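Local coordinates for protein AvmM (Streptomyces sp. NBRC 109436, PDB 7FE6) that catalyses macrocyclization through dehydration and Michael-type addition in the biosynthesis of alchivemycin A, at residues 72-75 / 76-79; 162-165 / 166-169. All blocks are in the same frame, centred on the assembly; numbering follows the deposited sequence.

In the fold
Contact 1 leads into strand 77-83 of one of the two large sheets, where that strand pairs with strand 135-144. Contact 2 lies in the loop joining strands 153-162 and 178-189 of the other. The two come in series along the chain and do not touch. Their centres lie 29 Å apart, and their nearest atoms about 17 Å. The alchivemycin A pocket is lined by R50, V133 and E134, none of which belongs to either contact. V133 and E134 lie just before strand 135-144. In contact 1, D76 meets R145, just beyond the other end of that strand. With no pocket residue in either, both look like structural packing.

Contact 1: residues 72-75 / 76-79; sequences LRRE and DFKL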
ATOM      1  N   LEU A  72      10.952  22.689  11.035  1.00 68.53           N
ATOM      2  CA  LEU A  72       9.561  22.277  11.215  1.00 69.46           C
ATOM      3  C   LEU A  72       9.231  22.039  12.692  1.00 66.13           C
ATOM      4  O   LEU A  72      10.023  21.459  13.443  1.00 67.18           O
ATOM      5  CB  LEU A  72       9.276  21.012  10.391  1.00 68.04           C
ATOM      6  CG  LEU A  72       7.917  20.308  10.521  1.00 64.08           C
ATOM      7  CD1 LEU A  72       6.807  21.186   9.962  1.00 64.09           C
ATOM      8  CD2 LEU A  72       7.920  18.938   9.820  1.00 63.99           C
ATOM      9  N   ARG A  73       8.078  22.541  13.129  1.00 64.04           N
ATOM     10  CA  ARG A  73       7.563  22.267  14.469  1.00 67.23           C
ATOM     11  C   ARG A  73       6.116  21.793  14.381  1.00 64.16           C
ATOM     12  O   ARG A  73       5.468  21.924  13.343  1.00 64.07           O
ATOM     13  CB  ARG A  73       7.660  23.510  15.365  1.00 62.80           C
ATOM     14  CG  ARG A  73       9.074  23.994  15.530  1.00 65.17           C
ATOM     15  CD  ARG A  73       9.952  22.980  16.264  1.00 67.85           C
ATOM     16  NE  ARG A  73      11.316  23.496  16.396  1.00 69.45           N
ATOM     17  CZ  ARG A  73      12.321  23.170  15.587  1.00 70.78           C
ATOM     18  NH1 ARG A  73      12.128  22.285  14.600  1.00 68.22           N
ATOM     19  NH2 ARG A  73      13.521  23.714  15.772  1.00 69.03           N
ATOM     20  N   ARG A  74       5.589  21.291  15.507  1.00 63.97           N
ATOM     21  CA  ARG A  74       4.198  20.829  15.552  1.00 62.70           C
ATOM     22  C   ARG A  74       3.232  21.918  15.097  1.00 61.95           C
ATOM     23  O   ARG A  74       2.217  21.634  14.439  1.00 58.54           O
ATOM     24  CB  ARG A  74       3.846  20.355  16.971  1.00 61.45           C
ATOM     25  CG  ARG A  74       2.366  20.024  17.192  1.00 57.43           C
ATOM     26  CD  ARG A  74       1.851  18.926  16.247  1.00 57.51           C
ATOM     27  NE  ARG A  74       0.442  18.628  16.489  1.00 56.74           N
ATOM     28  CZ  ARG A  74      -0.573  19.301  15.948  1.00 55.56           C
ATOM     29  NH1 ARG A  74      -0.334  20.315  15.122  1.00 53.13           N
ATOM     30  NH2 ARG A  74      -1.829  18.965  16.236  1.00 54.55           N
ATOM     31  N   GLU A  75       3.539  23.169  15.462  1.00 60.10           N
ATOM     32  CA  GLU A  75       2.737  24.351  15.167  1.00 61.35           C
ATOM     33  C   GLU A  75       2.633  24.683  13.682  1.00 60.11           C
ATOM     34  O   GLU A  75       1.711  25.409  13.299  1.00 59.36           O
ATOM     35  CB  GLU A  75       3.337  25.565  15.908  1.00 66.53           C
ATOM     36  CG  GLU A  75       3.211  25.527  17.445  1.00 68.03           C
ATOM     37  CD  GLU A  75       4.037  24.414  18.096  1.00 72.12           C
ATOM     38  OE1 GLU A  75       5.262  24.348  17.814  1.00 73.16           O
ATOM     39  OE2 GLU A  75       3.446  23.592  18.865  1.00 67.81           O
ATOM     40  N   ASP A  76       3.531  24.177  12.835  1.00 57.66           N
ATOM     41  CA  ASP A  76       3.547  24.577  11.426  1.00 62.95           C
ATOM     42  C   ASP A  76       2.516  23.831  10.590  1.00 63.44           C
ATOM     43  O   ASP A  76       2.449  24.039   9.365  1.00 60.36           O
ATOM     44  CB  ASP A  76       4.926  24.347  10.805  1.00 65.75           C
ATOM     45  CG  ASP A  76       5.987  25.216  11.410  1.00 66.47           C
ATOM     46  OD1 ASP A  76       5.729  26.428  11.591  1.00 67.35           O
ATOM     47  OD2 ASP A  76       7.072  24.667  11.724  1.00 66.17           O
ATOM     48  N   PHE A  77       1.756  22.936  11.208  1.00 59.61           N
ATOM     49  CA  PHE A  77       0.721  22.208  10.507  1.00 60.17           C
ATOM     50  C   PHE A  77      -0.485  22.018  11.419  1.00 57.60           C
ATOM     51  O   PHE A  77      -0.407  22.141  12.644  1.00 55.53           O
ATOM     52  CB  PHE A  77       1.256  20.871   9.977  1.00 55.32           C
ATOM     53  CG  PHE A  77       1.884  19.974  11.026  1.00 57.43           C
ATOM     54  CD1 PHE A  77       1.121  19.016  11.694  1.00 53.90           C
ATOM     55  CD2 PHE A  77       3.248  20.036  11.291  1.00 58.03           C
ATOM     56  CE1 PHE A  77       1.704  18.171  12.626  1.00 52.66           C
ATOM     57  CE2 PHE A  77       3.829  19.185  12.222  1.00 58.77           C
ATOM     58  CZ  PHE A  77       3.051  18.244  12.885  1.00 52.91           C
ATOM     59  N   LYS A  78      -1.619  21.768  10.787  1.00 55.65           N
ATOM     60  CA  LYS A  78      -2.841  21.427  11.488  1.00 56.68           C
ATOM     61  C   LYS A  78      -3.139  19.952  11.272  1.00 55.04           C
ATOM     62  O   LYS A  78      -2.955  19.424  10.167  1.00 50.07           O
ATOM     63  CB  LYS A  78      -4.010  22.283  11.015  1.00 56.08           C
ATOM     64  CG  LYS A  78      -3.903  23.695  11.461  1.00 53.61           C
ATOM     65  CD  LYS A  78      -5.112  24.477  11.056  1.00 57.09           C
ATOM     66  CE  LYS A  78      -4.931  25.917  11.451  1.00 55.60           C
ATOM     67  NZ  LYS A  78      -4.861  26.111  12.937  1.00 61.49           N
ATOM     68  N   LEU A  79      -3.585  19.292  12.341  1.00 52.83           N
ATOM     69  CA  LEU A  79      -3.718  17.840  12.355  1.00 52.40           C
ATOM     70  C   LEU A  79      -4.985  17.466  13.108  1.00 53.01           C
ATOM     71  O   LEU A  79      -5.102  17.752  14.302  1.00 55.88           O
ATOM     72  CB  LEU A  79      -2.494  17.185  13.003  1.00 51.54           C
ATOM     73  CG  LEU A  79      -1.980  15.862  12.410  1.00 53.93           C
ATOM     74  CD1 LEU A  79      -1.079  15.136  13.406  1.00 55.03           C
ATOM     75  CD2 LEU A  79      -3.096  14.969  11.946  1.00 48.11           C
TER
HETATM   76  O   HOH W   1      -3.590  21.322  14.678  1.00 53.82           O
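R73 and D76 close a 3-10 turn that leads into strand 77-83. D76 N donates to R73 O at 3.0 Å, and R73 N donates to D76 OD2 at 2.7 Å, meeting the carboxylate on its anti side, though 30° out of its plane. D76 CG lies beside its own backbone N (chi1 -65°), which turns the acid back to R73 N. The F77 ring packs against the same turn. R74 O sits over the centre of one ring face, and L72 CD1 meets the ring edge, 4.0 Å from F77 CD2. The R74 arm crosses the ring, with CD 3.6 Å from F77 CZ. Its guanidinium lies nearly parallel to the ring (11°), and L79 CB sits over one guanidinium face, 3.8 Å from R74 NH2. R74 NE bonds Q91, while a water accepting from L79 N also takes a weak bond from R74 NH2. F77 packs on I64 and L142. A serine here would probably open a gap between the turn and these residues and leave the R74 arm without its aromatic support. D76 OD1 forms a salt bridge with R145, so the carboxylate is gripped at both oxygens and is probably ionised.

Contact 2: residues 162-165 / 166-169; sequences LDAP and GDKS
A164 and D167 close a type II beta turn, with D167 N donating to A164 O at 2.9 Å. P165 and G166 occupy its two central positions. G166 has a positive phi (84°), where a side chain would be jammed against P165 O. The D167 side chain folds back over the turn and adds a second link between the same two residues. A164 N donates to D167 OD2 at 2.9 Å, approaching from above the carboxylate plane. D167 CG stands beside its own backbone N (chi1 -82°), which carries the carboxylate across to A164. The A164 methyl lies against it as well, with A164 CB 3.3 Å from D167 OD2. The turn sits in the long connection between strands 153-162 and 178-189, which are antiparallel neighbours in the mixed sheet. N177, just before the second of these strands, reaches two of these residues: its OD1 accepts from D163 N, and its ND2 gives a weak bond to D167 OD2. L162 points toward 166-169. Its CD1 comes 3.3 Å from D167 O, while CD2 lies 4.0 Å from K168 C. D163 brings a second carboxylate close, its OD2 4.4 Å from D167 OD2. The two acids probably repel; D163 OD1 is bonded to Y12 OH, and D167 OD2 is held by A164 N. Past the turn, S169 OG bonds G176 N and ties the departing chain to the far end of the same loop.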
ATOM      1  N   LEU A 162       0.796  -1.419  24.567  1.00 73.93           N
ATOM      2  CA  LEU A 162       1.165  -1.735  25.936  1.00 76.46           C
ATOM      3  C   LEU A 162       1.254  -3.254  26.000  1.00 77.97           C
ATOM      4  O   LEU A 162       0.251  -3.951  25.815  1.00 71.06           O
ATOM      5  CB  LEU A 162       0.129  -1.162  26.903  1.00 74.93           C
ATOM      6  CG  LEU A 162       0.055   0.374  26.922  1.00 72.30           C
ATOM      7  CD1 LEU A 162      -0.967   0.871  27.919  1.00 72.80           C
ATOM      8  CD2 LEU A 162       1.411   0.955  27.262  1.00 72.05           C
ATOM      9  N   ASP A 163       2.470  -3.761  26.213  1.00 84.92           N
ATOM     10  CA  ASP A 163       2.694  -5.197  26.345  1.00 86.36           C
ATOM     11  C   ASP A 163       1.787  -5.827  27.403  1.00 88.10           C
ATOM     12  O   ASP A 163       1.045  -6.776  27.124  1.00 86.91           O
ATOM     13  CB  ASP A 163       4.164  -5.454  26.679  1.00 87.25           C
ATOM     14  CG  ASP A 163       4.484  -6.924  26.766  1.00 90.28           C
ATOM     15  OD1 ASP A 163       4.496  -7.585  25.697  1.00 86.48           O
ATOM     16  OD2 ASP A 163       4.705  -7.416  27.902  1.00 94.66           O
ATOM     17  N   ALA A 164       1.829  -5.307  28.623  1.00 85.12           N
ATOM     18  CA  ALA A 164       1.056  -5.879  29.708  1.00 87.93           C
ATOM     19  C   ALA A 164       0.018  -4.876  30.194  1.00 89.28           C
ATOM     20  O   ALA A 164       0.264  -3.667  30.165  1.00 89.30           O
ATOM     21  CB  ALA A 164       1.961  -6.280  30.877  1.00 84.58           C
ATOM     22  N   PRO A 165      -1.148  -5.340  30.642  1.00 87.92           N
ATOM     23  CA  PRO A 165      -2.196  -4.397  31.052  1.00 86.09           C
ATOM     24  C   PRO A 165      -1.718  -3.552  32.216  1.00 90.57           C
ATOM     25  O   PRO A 165      -1.119  -4.053  33.173  1.00 92.21           O
ATOM     26  CB  PRO A 165      -3.363  -5.306  31.444  1.00 85.48           C
ATOM     27  CG  PRO A 165      -3.098  -6.589  30.727  1.00 84.36           C
ATOM     28  CD  PRO A 165      -1.608  -6.735  30.719  1.00 86.85           C
ATOM     29  N   GLY A 166      -1.966  -2.254  32.118  1.00 90.07           N
ATOM     30  CA  GLY A 166      -1.468  -1.358  33.128  1.00 91.50           C
ATOM     31  C   GLY A 166      -0.038  -0.922  32.925  1.00 95.22           C
ATOM     32  O   GLY A 166       0.506  -0.224  33.792  1.00 96.82           O
ATOM     33  N   ASP A 167       0.598  -1.327  31.827  1.00 92.33           N
ATOM     34  CA  ASP A 167       1.908  -0.797  31.496  1.00 88.33           C
ATOM     35  C   ASP A 167       1.758   0.663  31.096  1.00 87.27           C
ATOM     36  O   ASP A 167       0.670   1.125  30.741  1.00 88.40           O
ATOM     37  CB  ASP A 167       2.564  -1.613  30.375  1.00 85.66           C
ATOM     38  CG  ASP A 167       3.244  -2.884  30.890  1.00 91.59           C
ATOM     39  OD1 ASP A 167       3.280  -3.095  32.132  1.00 93.73           O
ATOM     40  OD2 ASP A 167       3.732  -3.679  30.051  1.00 88.57           O
ATOM     41  N   LYS A 168       2.857   1.402  31.179  1.00 87.48           N
ATOM     42  CA  LYS A 168       2.830   2.838  30.965  1.00 82.73           C
ATOM     43  C   LYS A 168       3.626   3.196  29.715  1.00 80.03           C
ATOM     44  O   LYS A 168       4.629   2.553  29.395  1.00 80.67           O
ATOM     45  CB  LYS A 168       3.393   3.560  32.190  1.00 80.70           C
ATOM     46  CG  LYS A 168       2.577   3.345  33.452  1.00 87.39           C
ATOM     47  CD  LYS A 168       2.878   1.985  34.101  1.00 93.26           C
ATOM     48  CE  LYS A 168       2.274   1.835  35.497  1.00 92.94           C
ATOM     49  NZ  LYS A 168       3.214   2.275  36.561  1.00 88.67           N
ATOM     50  N   SER A 169       3.177   4.236  29.011  1.00 78.36           N
ATOM     51  CA  SER A 169       3.847   4.628  27.778  1.00 75.99           C
ATOM     52  C   SER A 169       5.270   5.074  28.097  1.00 78.65           C
ATOM     53  O   SER A 169       5.537   5.630  29.165  1.00 75.34           O
ATOM     54  CB  SER A 169       3.077   5.750  27.091  1.00 71.99           C
ATOM     55  OG  SER A 169       1.751   5.354  26.815  1.00 68.89           O
TER